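Local coordinates for separin (Saccharomyces cerevisiae, PDB 5U1T), which is a caspase-like cysteine protease that cleaves the SCC1 subunit of cohesin at the onset of anaphase and is held inactive by securin, at residues Ala702-Phe707 with Lys748-Ala753; Ile757-Asp762 with Ile800-Arg805; Gln668-Met673 with Ser688-Val693; Leu738-Phe743 with Leu786-Ser791; Lys709-Pro712 with Glu717-Asp720. All blocks are in the same frame, centred on the assembly; numbering follows the deposited sequence.

Interaction 1 (Ala702-Phe707 with Lys748-Ala753); sequences AFQIYF and KLNIKA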
# COMPACT_ATOMS: atom_id res chain seq x y z
N ALA A 702 -23.12 4.00 -4.71
CA ALA A 702 -22.45 4.49 -5.89
C ALA A 702 -21.07 3.90 -6.02
O ALA A 702 -20.62 3.56 -7.09
CB ALA A 702 -22.37 5.99 -5.85
N PHE A 703 -20.39 3.79 -4.90
CA PHE A 703 -19.07 3.25 -4.88
C PHE A 703 -19.10 1.84 -5.38
O PHE A 703 -18.37 1.49 -6.27
CB PHE A 703 -18.58 3.28 -3.45
CG PHE A 703 -17.25 2.67 -3.24
CD1 PHE A 703 -17.11 1.33 -3.09
CD2 PHE A 703 -16.14 3.46 -3.15
CE1 PHE A 703 -15.88 0.77 -2.88
CE2 PHE A 703 -14.91 2.91 -2.95
CZ PHE A 703 -14.78 1.57 -2.81
N GLN A 704 -19.97 1.02 -4.82
CA GLN A 704 -20.05 -0.38 -5.22
C GLN A 704 -20.43 -0.52 -6.67
O GLN A 704 -19.96 -1.42 -7.35
CB GLN A 704 -21.05 -1.13 -4.34
CG GLN A 704 -20.54 -1.50 -2.95
CD GLN A 704 -21.67 -1.95 -2.03
OE1 GLN A 704 -22.76 -2.29 -2.49
NE2 GLN A 704 -21.41 -1.95 -0.72
N ILE A 705 -21.29 0.37 -7.17
CA ILE A 705 -21.66 0.28 -8.57
C ILE A 705 -20.43 0.51 -9.44
O ILE A 705 -20.17 -0.24 -10.38
CB ILE A 705 -22.73 1.28 -8.98
CG1 ILE A 705 -23.99 1.12 -8.10
CG2 ILE A 705 -23.06 1.12 -10.45
CD1 ILE A 705 -24.82 -0.13 -8.38
N TYR A 706 -19.66 1.52 -9.08
CA TYR A 706 -18.52 1.90 -9.89
C TYR A 706 -17.44 0.83 -9.96
O TYR A 706 -17.05 0.40 -11.06
CB TYR A 706 -17.90 3.19 -9.38
CG TYR A 706 -16.82 3.62 -10.33
CD1 TYR A 706 -17.14 3.97 -11.63
CD2 TYR A 706 -15.48 3.61 -9.95
CE1 TYR A 706 -16.18 4.33 -12.52
CE2 TYR A 706 -14.50 3.98 -10.85
CZ TYR A 706 -14.86 4.34 -12.13
OH TYR A 706 -13.89 4.71 -13.05
N PHE A 707 -16.94 0.41 -8.80
CA PHE A 707 -15.86 -0.57 -8.74
C PHE A 707 -16.35 -2.01 -8.90
O PHE A 707 -15.56 -2.90 -9.24
CB PHE A 707 -15.10 -0.43 -7.43
CG PHE A 707 -14.35 0.85 -7.33
CD1 PHE A 707 -13.14 1.00 -8.01
CD2 PHE A 707 -14.84 1.90 -6.58
CE1 PHE A 707 -12.44 2.17 -7.92
CE2 PHE A 707 -14.15 3.07 -6.50
CZ PHE A 707 -12.94 3.21 -7.17
N LYS A 748 -14.10 0.68 4.97
CA LYS A 748 -14.30 1.99 5.58
C LYS A 748 -15.71 2.52 5.28
O LYS A 748 -16.39 3.04 6.16
CB LYS A 748 -13.24 2.97 5.07
CG LYS A 748 -12.92 4.14 6.00
CD LYS A 748 -11.94 5.12 5.34
CE LYS A 748 -11.49 6.21 6.31
NZ LYS A 748 -10.50 5.70 7.29
N LEU A 749 -16.16 2.37 4.04
CA LEU A 749 -17.49 2.84 3.67
C LEU A 749 -18.59 2.08 4.39
O LEU A 749 -19.50 2.69 4.97
CB LEU A 749 -17.72 2.74 2.17
CG LEU A 749 -17.33 3.96 1.37
CD1 LEU A 749 -17.84 3.81 -0.02
CD2 LEU A 749 -17.88 5.22 1.99
N ASN A 750 -18.52 0.75 4.31
CA ASN A 750 -19.47 -0.13 4.96
C ASN A 750 -19.61 0.16 6.45
O ASN A 750 -20.73 0.29 6.97
CB ASN A 750 -19.06 -1.58 4.76
CG ASN A 750 -19.74 -2.22 3.57
OD1 ASN A 750 -20.91 -1.96 3.29
ND2 ASN A 750 -18.99 -3.05 2.85
N ILE A 751 -18.48 0.30 7.13
CA ILE A 751 -18.49 0.50 8.57
C ILE A 751 -18.96 1.90 8.94
O ILE A 751 -19.64 2.08 9.96
CB ILE A 751 -17.10 0.22 9.20
CG1 ILE A 751 -17.25 0.01 10.70
CG2 ILE A 751 -16.10 1.33 8.89
CD1 ILE A 751 -17.99 -1.26 11.04
N LYS A 752 -18.63 2.90 8.12
CA LYS A 752 -19.13 4.25 8.36
C LYS A 752 -20.65 4.25 8.14
O LYS A 752 -21.36 5.13 8.62
CB LYS A 752 -18.41 5.29 7.47
CG LYS A 752 -16.96 5.63 7.97
CD LYS A 752 -16.28 6.81 7.22
CE LYS A 752 -14.99 7.27 7.93
NZ LYS A 752 -14.26 8.35 7.20
N ALA A 753 -21.15 3.23 7.45
CA ALA A 753 -22.58 3.11 7.17
C ALA A 753 -23.26 2.01 8.01
O ALA A 753 -24.27 1.46 7.58
CB ALA A 753 -22.80 2.84 5.69
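F703 holds its ring carbon CG anti to its own backbone N (chi1 176°), which swings the ring out of helix 700-714 to meet L749. L749 answers from helix 729-752, and its CD1 methyl is the branch that does the touching. This methyl sits 3.5 Å from F703 CG and equally near F703 CB. It is 3.6 Å from F703 CD2, so it rests at the root of the ring and not near the CZ end. The methyl comes to the ring at a slant, neither squarely over the face nor at the rim. One face of the same ring is taken by F707, whose CD2 lies 3.7 Å above the plane over the centre. W696 makes an edge-to-face contact with F703, and V693 packs on L749, so the pair is buried in apolar company.

Beside this pair run two amides. Q704 reaches over with an extended chain and crosses N750 at about a right angle. The two amide planes are turned 54° apart. Q704 NE2 stays 4.0 Å from N750 OD1, which is a near approach and not a hydrogen bond. The N750 amide is committed elsewhere. Its OD1 accepts from N755 ND2, and its ND2 makes a weak bond to D762.

Two consecutive helices of the helical region are therefore joined here by one leucine methyl against the root of a phenylalanine ring, with a loose polar margin. The hold across these segments is hydrophobic, and the buried amide of N750 is satisfied within its own neighbourhood.

Interaction 2 (Ile757-Asp762 with Ile800-Arg805); sequences ISAVID and IKIHIR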
# COMPACT_ATOMS: atom_id res chain seq x y z
N ILE A 757 -20.54 -6.34 9.69
CA ILE A 757 -20.18 -7.67 9.20
C ILE A 757 -19.44 -7.61 7.87
O ILE A 757 -18.30 -8.07 7.76
CB ILE A 757 -21.40 -8.58 9.03
CG1 ILE A 757 -22.18 -8.70 10.34
CG2 ILE A 757 -20.97 -9.95 8.49
CD1 ILE A 757 -21.33 -9.17 11.49
N SER A 758 -20.10 -7.06 6.87
CA SER A 758 -19.52 -7.03 5.54
C SER A 758 -18.23 -6.18 5.54
O SER A 758 -17.29 -6.49 4.82
CB SER A 758 -20.55 -6.52 4.52
OG SER A 758 -20.83 -5.15 4.73
N ALA A 759 -18.14 -5.15 6.38
CA ALA A 759 -16.87 -4.42 6.52
C ALA A 759 -15.76 -5.34 7.04
O ALA A 759 -14.62 -5.23 6.62
CB ALA A 759 -17.03 -3.22 7.42
N VAL A 760 -16.10 -6.22 7.97
CA VAL A 760 -15.13 -7.18 8.49
C VAL A 760 -14.68 -8.11 7.37
O VAL A 760 -13.50 -8.39 7.23
CB VAL A 760 -15.69 -8.03 9.66
CG1 VAL A 760 -14.76 -9.19 9.98
CG2 VAL A 760 -15.86 -7.17 10.89
N ILE A 761 -15.64 -8.57 6.56
CA ILE A 761 -15.33 -9.49 5.47
C ILE A 761 -14.42 -8.84 4.43
O ILE A 761 -13.44 -9.45 4.01
CB ILE A 761 -16.61 -9.99 4.80
CG1 ILE A 761 -17.43 -10.77 5.81
CG2 ILE A 761 -16.27 -10.85 3.59
CD1 ILE A 761 -18.70 -11.36 5.26
N ASP A 762 -14.74 -7.61 4.04
CA ASP A 762 -13.94 -6.86 3.09
C ASP A 762 -12.49 -6.80 3.54
O ASP A 762 -11.59 -7.30 2.85
CB ASP A 762 -14.48 -5.44 2.92
CG ASP A 762 -15.72 -5.40 2.06
OD1 ASP A 762 -16.09 -6.44 1.47
OD2 ASP A 762 -16.34 -4.32 1.97
N ILE A 800 -9.13 -3.38 13.59
CA ILE A 800 -9.15 -3.01 14.99
C ILE A 800 -10.23 -1.96 15.26
O ILE A 800 -11.01 -2.11 16.18
CB ILE A 800 -7.77 -2.50 15.45
CG1 ILE A 800 -6.73 -3.63 15.29
CG2 ILE A 800 -7.84 -2.01 16.88
CD1 ILE A 800 -5.30 -3.29 15.73
N LYS A 801 -10.29 -0.92 14.44
CA LYS A 801 -11.34 0.07 14.57
C LYS A 801 -12.72 -0.58 14.49
O LYS A 801 -13.63 -0.21 15.23
CB LYS A 801 -11.19 1.16 13.51
CG LYS A 801 -10.18 2.28 13.83
CD LYS A 801 -10.01 3.18 12.59
CE LYS A 801 -9.73 4.65 12.93
NZ LYS A 801 -9.88 5.59 11.75
N ILE A 802 -12.90 -1.56 13.61
CA ILE A 802 -14.24 -2.14 13.44
C ILE A 802 -14.64 -2.91 14.70
O ILE A 802 -15.80 -2.90 15.11
CB ILE A 802 -14.32 -3.08 12.21
CG1 ILE A 802 -14.11 -2.32 10.90
CG2 ILE A 802 -15.68 -3.75 12.14
CD1 ILE A 802 -14.01 -3.24 9.69
N HIS A 803 -13.66 -3.55 15.33
CA HIS A 803 -13.91 -4.34 16.51
C HIS A 803 -13.97 -3.50 17.79
O HIS A 803 -14.54 -3.93 18.80
CB HIS A 803 -12.84 -5.43 16.62
CG HIS A 803 -12.98 -6.51 15.58
ND1 HIS A 803 -13.64 -7.69 15.82
CD2 HIS A 803 -12.57 -6.56 14.29
CE1 HIS A 803 -13.61 -8.44 14.73
NE2 HIS A 803 -12.97 -7.78 13.78
N ILE A 804 -13.41 -2.29 17.76
CA ILE A 804 -13.59 -1.33 18.85
C ILE A 804 -15.02 -0.83 18.80
O ILE A 804 -15.70 -0.80 19.82
CB ILE A 804 -12.64 -0.14 18.75
CG1 ILE A 804 -11.24 -0.57 19.15
CG2 ILE A 804 -13.08 1.00 19.64
CD1 ILE A 804 -10.16 0.33 18.63
N ARG A 805 -15.48 -0.48 17.61
CA ARG A 805 -16.85 -0.04 17.43
C ARG A 805 -17.87 -1.02 18.03
O ARG A 805 -18.85 -0.59 18.61
CB ARG A 805 -17.15 0.17 15.96
CG ARG A 805 -18.62 0.34 15.69
CD ARG A 805 -18.91 0.50 14.25
NE ARG A 805 -19.18 1.89 13.92
CZ ARG A 805 -20.38 2.35 13.57
NH1 ARG A 805 -20.53 3.63 13.27
NH2 ARG A 805 -21.43 1.51 13.52
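V760 lays its CG2 methyl against the CG2 methyl of I802, the two carbons 3.6 Å apart. V760 has CG1 anti to its backbone N (chi1 168°), and this leaves CG2 on the side where I802 and H803 stand. I802 uses both of its branches. While CG2 meets V760, the longer arm ends in CD1, which lies 3.8 Å from A759 CB. The same CD1 is 3.7 Å from A759 O, so it lies against the backbone as well as the small side chain. A759 leaves room for that arm because it ends at CB. The I802 chain has CG1 beside its backbone N (chi1 -65°) and runs on extended, which carries CD1 out to A759.

Helices 756-775 and 782-805 follow each other in the chain. Their short segments run nearly antiparallel, at 158°, with axes 10.3 Å apart at closest. This is an alpha-alpha hairpin, and the contact sits where the start of the first helix meets the end of the second. The nearest backbones are those of V760 and I802.

The H803 ring stands beside V760, their side chains set at about a right angle. The ring is oblique to the V760 methyl. All four residues that meet here are buried. Acidic side chains of another protein's chain pack on V760 and H803. C812 and D811 of helix 809-825 also touch H803.

Interaction 3 (Gln668-Met673 with Ser688-Val693); sequences QLQKTM and SSLINV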
# COMPACT_ATOMS: atom_id res chain seq x y z
N GLN A 668 -12.96 15.87 -13.59
CA GLN A 668 -12.20 16.20 -14.79
C GLN A 668 -11.58 14.92 -15.33
O GLN A 668 -11.86 14.50 -16.45
CB GLN A 668 -11.13 17.26 -14.51
CG GLN A 668 -11.69 18.66 -14.29
CD GLN A 668 -12.43 19.22 -15.51
OE1 GLN A 668 -11.91 19.23 -16.63
NE2 GLN A 668 -13.66 19.70 -15.29
N LEU A 669 -10.75 14.28 -14.50
CA LEU A 669 -10.09 13.02 -14.84
C LEU A 669 -11.04 11.99 -15.48
O LEU A 669 -10.72 11.41 -16.52
CB LEU A 669 -9.44 12.41 -13.59
CG LEU A 669 -8.19 13.10 -13.02
CD1 LEU A 669 -7.57 12.27 -11.89
CD2 LEU A 669 -7.17 13.38 -14.12
N GLN A 670 -12.20 11.78 -14.85
CA GLN A 670 -13.18 10.79 -15.32
C GLN A 670 -13.59 11.03 -16.78
O GLN A 670 -13.64 10.09 -17.58
CB GLN A 670 -14.42 10.78 -14.43
CG GLN A 670 -14.59 9.51 -13.61
CD GLN A 670 -15.56 9.68 -12.46
OE1 GLN A 670 -15.44 9.00 -11.43
NE2 GLN A 670 -16.54 10.58 -12.62
N LYS A 671 -13.87 12.29 -17.12
CA LYS A 671 -14.33 12.58 -18.47
C LYS A 671 -13.16 12.63 -19.45
O LYS A 671 -13.26 12.12 -20.57
CB LYS A 671 -15.10 13.91 -18.51
CG LYS A 671 -16.18 14.07 -17.42
CD LYS A 671 -16.95 12.78 -17.13
CE LYS A 671 -18.14 13.02 -16.20
NZ LYS A 671 -19.19 13.80 -16.92
N THR A 672 -12.05 13.22 -19.02
CA THR A 672 -10.94 13.54 -19.92
C THR A 672 -10.08 12.35 -20.39
O THR A 672 -9.12 12.55 -21.14
CB THR A 672 -10.00 14.57 -19.28
OG1 THR A 672 -9.40 14.01 -18.11
CG2 THR A 672 -10.76 15.84 -18.89
N MET A 673 -10.41 11.13 -19.97
CA MET A 673 -9.61 9.96 -20.35
C MET A 673 -10.45 8.70 -20.50
O MET A 673 -11.20 8.34 -19.59
CB MET A 673 -8.52 9.70 -19.32
CG MET A 673 -7.81 8.34 -19.45
SD MET A 673 -8.39 7.13 -18.22
CE MET A 673 -6.88 6.19 -17.97
N SER A 688 -6.77 3.74 -9.28
CA SER A 688 -6.27 3.76 -7.93
C SER A 688 -6.60 5.08 -7.23
O SER A 688 -6.89 5.10 -6.04
CB SER A 688 -4.76 3.51 -7.92
OG SER A 688 -4.32 3.02 -6.67
N SER A 689 -6.57 6.18 -7.97
CA SER A 689 -6.76 7.49 -7.38
C SER A 689 -8.21 7.75 -7.00
O SER A 689 -8.50 8.57 -6.14
CB SER A 689 -6.29 8.58 -8.33
OG SER A 689 -7.08 8.60 -9.50
N LEU A 690 -9.12 7.05 -7.66
CA LEU A 690 -10.54 7.28 -7.47
C LEU A 690 -11.13 6.48 -6.32
O LEU A 690 -12.33 6.43 -6.15
CB LEU A 690 -11.30 6.95 -8.74
CG LEU A 690 -11.05 7.93 -9.88
CD1 LEU A 690 -11.87 7.57 -11.11
CD2 LEU A 690 -11.34 9.36 -9.42
N ILE A 691 -10.29 5.85 -5.51
CA ILE A 691 -10.80 4.90 -4.56
C ILE A 691 -11.26 5.55 -3.24
O ILE A 691 -12.30 5.18 -2.71
CB ILE A 691 -9.76 3.79 -4.31
CG1 ILE A 691 -9.68 2.88 -5.53
CG2 ILE A 691 -10.09 2.98 -3.07
CD1 ILE A 691 -8.64 1.80 -5.44
N ASN A 692 -10.51 6.53 -2.74
CA ASN A 692 -10.79 7.28 -1.50
C ASN A 692 -12.27 7.56 -1.12
O ASN A 692 -13.04 8.01 -1.96
CB ASN A 692 -10.06 8.61 -1.59
CG ASN A 692 -9.80 9.23 -0.25
OD1 ASN A 692 -10.73 9.57 0.48
ND2 ASN A 692 -8.53 9.41 0.09
N VAL A 693 -12.65 7.30 0.14
CA VAL A 693 -14.05 7.47 0.59
C VAL A 693 -14.53 8.90 0.45
O VAL A 693 -15.65 9.16 0.01
CB VAL A 693 -14.28 7.04 2.07
CG1 VAL A 693 -14.32 5.53 2.21
CG2 VAL A 693 -13.25 7.66 3.03
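Q670 reaches out from helix 659-672 and lies at a slant across the L690 side chain. Its amide end leads. OE1 is 3.9 Å from L690 CD1, and the aliphatic CG trails at 4.2 Å from that same methyl. One methyl of L690 thus meets both the amide oxygen and the chain behind it. The Q670 chain is extended beyond CG, which gives it the reach. L690 has CG beside its backbone N (chi1 -70°) and the rest of its chain extended, so CD1 is carried forward to the glutamine. The contact is one of plain touch between a polar end and an apolar methyl.

L669 and S689 form a second, looser pair. L669 points at the other segment, yet its CD1 stays 4.4 Å from S689 OG. That hydroxyl is hydrogen-bonded to H686 O, within its own helix, so the leucine merely lies near it.

Behind Q670 the helix turn is held by T672. T672 OG1 donates to Q668 O at 3.0 Å, and T672 N bonds to the same oxygen at 2.9 Å. The hydroxyl comes in above the carbonyl plane, 48° out of it.

Helix 642-655 backs the pair, with D646 on L669 and both N647 and L650 on S689. Y706 of helix 700-714 packs on L690. Helices 659-672 and 680-689 are consecutive, and the contact joins the later part of one to the exit of the other. Consecutive helices meeting through side chains in this way are consistent with the helical domain of separase.

Interaction 4 (Leu738-Phe743 with Leu786-Ser791); sequences LNIKIF and LALLKS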
# COMPACT_ATOMS: atom_id res chain seq x y z
N LEU A 738 -4.31 -2.93 -6.49
CA LEU A 738 -5.50 -2.13 -6.77
C LEU A 738 -6.70 -2.72 -6.04
O LEU A 738 -7.48 -2.01 -5.41
CB LEU A 738 -5.79 -2.07 -8.28
CG LEU A 738 -7.09 -1.35 -8.64
CD1 LEU A 738 -6.92 0.15 -8.51
CD2 LEU A 738 -7.59 -1.73 -10.01
N ASN A 739 -6.84 -4.04 -6.15
CA ASN A 739 -7.98 -4.73 -5.58
C ASN A 739 -7.89 -4.77 -4.06
O ASN A 739 -8.89 -4.81 -3.38
CB ASN A 739 -8.09 -6.14 -6.16
CG ASN A 739 -8.65 -6.15 -7.58
OD1 ASN A 739 -7.92 -5.92 -8.55
ND2 ASN A 739 -9.94 -6.42 -7.72
N ILE A 740 -6.67 -4.74 -3.54
CA ILE A 740 -6.47 -4.65 -2.11
C ILE A 740 -7.00 -3.31 -1.62
O ILE A 740 -7.74 -3.23 -0.63
CB ILE A 740 -4.98 -4.81 -1.74
CG1 ILE A 740 -4.57 -6.28 -1.90
CG2 ILE A 740 -4.71 -4.28 -0.34
CD1 ILE A 740 -3.09 -6.58 -1.64
N LYS A 741 -6.63 -2.25 -2.34
CA LYS A 741 -7.05 -0.91 -2.00
C LYS A 741 -8.57 -0.75 -2.12
O LYS A 741 -9.17 -0.01 -1.34
CB LYS A 741 -6.34 0.11 -2.90
CG LYS A 741 -6.25 1.51 -2.35
CD LYS A 741 -5.72 2.44 -3.40
CE LYS A 741 -5.75 3.87 -2.93
NZ LYS A 741 -5.46 4.79 -4.03
N ILE A 742 -9.19 -1.42 -3.08
CA ILE A 742 -10.63 -1.31 -3.23
C ILE A 742 -11.32 -1.90 -2.01
O ILE A 742 -12.17 -1.25 -1.41
CB ILE A 742 -11.13 -2.02 -4.50
CG1 ILE A 742 -10.71 -1.24 -5.75
CG2 ILE A 742 -12.63 -2.11 -4.47
CD1 ILE A 742 -11.05 -1.94 -7.05
N PHE A 743 -10.93 -3.11 -1.63
CA PHE A 743 -11.50 -3.78 -0.46
C PHE A 743 -11.23 -3.07 0.87
O PHE A 743 -12.03 -3.15 1.79
CB PHE A 743 -11.00 -5.23 -0.37
CG PHE A 743 -11.64 -6.15 -1.36
CD1 PHE A 743 -13.02 -6.17 -1.51
CD2 PHE A 743 -10.87 -6.98 -2.15
CE1 PHE A 743 -13.62 -7.01 -2.45
CE2 PHE A 743 -11.47 -7.82 -3.09
CZ PHE A 743 -12.85 -7.84 -3.24
N LEU A 786 6.05 -0.12 -0.94
CA LEU A 786 5.51 0.97 -0.16
C LEU A 786 4.00 0.95 -0.25
O LEU A 786 3.32 1.22 0.73
CB LEU A 786 6.07 2.32 -0.64
CG LEU A 786 7.58 2.52 -0.59
CD1 LEU A 786 7.97 3.85 -1.22
CD2 LEU A 786 8.13 2.38 0.82
N ALA A 787 3.48 0.64 -1.44
CA ALA A 787 2.03 0.57 -1.64
C ALA A 787 1.43 -0.43 -0.66
O ALA A 787 0.45 -0.13 0.02
CB ALA A 787 1.71 0.16 -3.06
N LEU A 788 2.06 -1.60 -0.59
CA LEU A 788 1.64 -2.71 0.23
C LEU A 788 1.81 -2.43 1.72
O LEU A 788 1.08 -2.96 2.54
CB LEU A 788 2.44 -3.95 -0.16
CG LEU A 788 2.06 -5.23 0.55
CD1 LEU A 788 0.60 -5.51 0.29
CD2 LEU A 788 2.93 -6.34 0.02
N LEU A 789 2.80 -1.61 2.07
CA LEU A 789 2.99 -1.20 3.44
C LEU A 789 1.83 -0.32 3.89
O LEU A 789 1.24 -0.54 4.94
CB LEU A 789 4.31 -0.45 3.59
CG LEU A 789 5.51 -1.39 3.77
CD1 LEU A 789 6.80 -0.60 3.85
CD2 LEU A 789 5.32 -2.25 5.01
N LYS A 790 1.49 0.66 3.06
CA LYS A 790 0.40 1.57 3.35
C LYS A 790 -0.90 0.77 3.46
O LYS A 790 -1.69 0.97 4.38
CB LYS A 790 0.30 2.65 2.26
CG LYS A 790 1.15 3.89 2.54
CD LYS A 790 0.69 4.63 3.85
CE LYS A 790 1.43 5.99 4.11
NZ LYS A 790 1.01 6.66 5.41
N SER A 791 -1.09 -0.17 2.55
CA SER A 791 -2.31 -0.96 2.51
C SER A 791 -2.46 -1.95 3.66
O SER A 791 -3.56 -2.18 4.15
CB SER A 791 -2.40 -1.72 1.19
OG SER A 791 -3.16 -0.98 0.26
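I740 meets S791 through its CG2 methyl and L788 through its CD1 methyl, one branch for each partner. Its chi1 of -74° sets CG1 beside the backbone N and CG2 anti to it. CG2 then lies 3.7 Å from S791 OG and 3.8 Å from S791 CB. The chain beyond CG1 is extended (chi2 177°), and this takes CD1 along to L788, whose CD1 is 4.3 Å away. That second touch is loose.

L788 has CG anti to its backbone N, and its CD1 branch turns back to I740. Across the contact the OG of S791 meets the I740 CG2 methyl, so the serine is used here for packing. The S791 backbone does more: its O accepts a hydrogen bond from N744 ND2, one turn further along the opposing helix.

K741 sits next to I740, but its extended chain leads elsewhere. Its NZ forms a salt bridge with E651 and a hydrogen bond with S688 O.

Helices 729-752 and 782-805 run in roughly the same direction here. Helix 756-775, which comes between them in sequence, fills in alongside. L769 packs on I740, and L773 and L774 pack on L788. F617 of helix 602-617 packs on L786, L789 and K790, while apolar side chains of another protein's chain pack on L788 and L789.

Interaction 5 (Lys709-Pro712 with Glu717-Asp720); sequences KTLP and ELFD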
# COMPACT_ATOMS: atom_id res chain seq x y z
N LYS A 709 -19.35 -2.87 -10.74
CA LYS A 709 -20.00 -3.12 -12.03
C LYS A 709 -19.35 -2.33 -13.17
O LYS A 709 -18.76 -2.92 -14.10
CB LYS A 709 -21.50 -2.82 -11.94
CG LYS A 709 -22.29 -3.78 -11.03
CD LYS A 709 -23.73 -3.92 -11.50
CE LYS A 709 -24.38 -5.25 -11.09
NZ LYS A 709 -24.82 -5.27 -9.67
N THR A 710 -19.46 -1.01 -13.12
CA THR A 710 -18.95 -0.12 -14.18
C THR A 710 -17.48 -0.38 -14.57
O THR A 710 -17.18 -0.73 -15.72
CB THR A 710 -19.09 1.35 -13.75
OG1 THR A 710 -20.41 1.57 -13.24
CG2 THR A 710 -18.83 2.28 -14.93
N LEU A 711 -16.58 -0.20 -13.60
CA LEU A 711 -15.16 -0.38 -13.84
C LEU A 711 -14.76 -1.79 -14.35
O LEU A 711 -13.95 -1.91 -15.27
CB LEU A 711 -14.38 -0.03 -12.57
CG LEU A 711 -12.89 0.21 -12.74
CD1 LEU A 711 -12.65 0.94 -14.05
CD2 LEU A 711 -12.36 1.01 -11.57
N PRO A 712 -15.31 -2.87 -13.76
CA PRO A 712 -15.00 -4.19 -14.34
C PRO A 712 -15.55 -4.40 -15.75
O PRO A 712 -15.02 -5.25 -16.47
CB PRO A 712 -15.68 -5.16 -13.37
CG PRO A 712 -15.80 -4.43 -12.10
CD PRO A 712 -16.06 -3.01 -12.49
N GLU A 717 -9.23 -6.51 -16.97
CA GLU A 717 -7.90 -6.92 -16.53
C GLU A 717 -7.47 -6.15 -15.28
O GLU A 717 -6.44 -6.46 -14.69
CB GLU A 717 -6.87 -6.76 -17.66
CG GLU A 717 -6.78 -5.35 -18.25
CD GLU A 717 -7.75 -5.09 -19.41
OE1 GLU A 717 -8.95 -5.42 -19.30
OE2 GLU A 717 -7.31 -4.53 -20.45
N LEU A 718 -8.26 -5.15 -14.88
CA LEU A 718 -8.01 -4.45 -13.63
C LEU A 718 -8.36 -5.37 -12.48
O LEU A 718 -8.01 -5.12 -11.33
CB LEU A 718 -8.82 -3.16 -13.52
CG LEU A 718 -8.44 -1.97 -14.40
CD1 LEU A 718 -9.27 -0.77 -14.04
CD2 LEU A 718 -6.96 -1.68 -14.26
N PHE A 719 -9.07 -6.44 -12.80
CA PHE A 719 -9.60 -7.34 -11.80
C PHE A 719 -9.19 -8.78 -12.08
O PHE A 719 -9.88 -9.71 -11.68
CB PHE A 719 -11.11 -7.21 -11.74
CG PHE A 719 -11.59 -5.80 -11.56
CD1 PHE A 719 -11.81 -4.97 -12.65
CD2 PHE A 719 -11.81 -5.29 -10.28
CE1 PHE A 719 -12.23 -3.67 -12.48
CE2 PHE A 719 -12.24 -3.99 -10.11
CZ PHE A 719 -12.45 -3.18 -11.21
N ASP A 720 -8.08 -8.95 -12.79
CA ASP A 720 -7.58 -10.29 -13.08
C ASP A 720 -6.53 -10.69 -12.07
O ASP A 720 -5.34 -10.77 -12.37
CB ASP A 720 -6.99 -10.36 -14.48
CG ASP A 720 -6.66 -11.77 -14.89
OD1 ASP A 720 -7.19 -12.72 -14.25
OD2 ASP A 720 -5.88 -11.93 -15.85
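P712 sets its ring over one face of F719 and makes a CH-pi contact. P712 CG lies 3.9 Å from the centroid of the F719 ring and 20° off its normal. It stands 3.6 Å above the plane, shifted toward the rim on the CE1 and CZ side. P712 also breaks the helix pattern. Its N makes no bond to the turn before, and helix 700-714 kinks there.

The other contacts are between apolar side chains. L711 comes to the edge of the same ring, with CG in the ring plane and 3.7 Å from F719 CZ. The two side chains stand at about a right angle. L711 has CG anti to its backbone N (chi1 -164°), which turns its branches to F719 and L718. L711 CD1 then meets L718 CD1 at 3.8 Å, again with the chains at about a right angle. F719 is thus gripped on a face by proline and on an edge by leucine. With an alanine here, P712 would probably lose the aromatic face it lies on, and L711 would be left without the ring at its side.

The chain folds back here after helix 700-714, and the returning loop covers the end of that helix. A687 of helix 680-689 packs on both L711 and L718, with L684 also on L718. Helix 729-752 also packs here, with L738 on L718 and with N739 and I742 on F719.

In the fold
The five contacts tie neighbouring helices and one loop into one block of the helical region. Interactions 1, 4 and 5 cluster round helices 700-714 and 729-752, their centres about 16 Å apart. I742 CD1 links them, lying 3.7 Å from F707 CD1 and 3.9 Å from F719 CE2. Interaction 3 joins this group through F707 CZ, 3.4 Å from L690 O. Interaction 2 meets interaction 1 at about 14 Å between centres, where I751 CD1 lies 3.6 Å from I802 CG2. Interactions 2 and 3 do not touch, with centres about 27 Å apart. All five lie away from the probable catalytic cysteine, C1497.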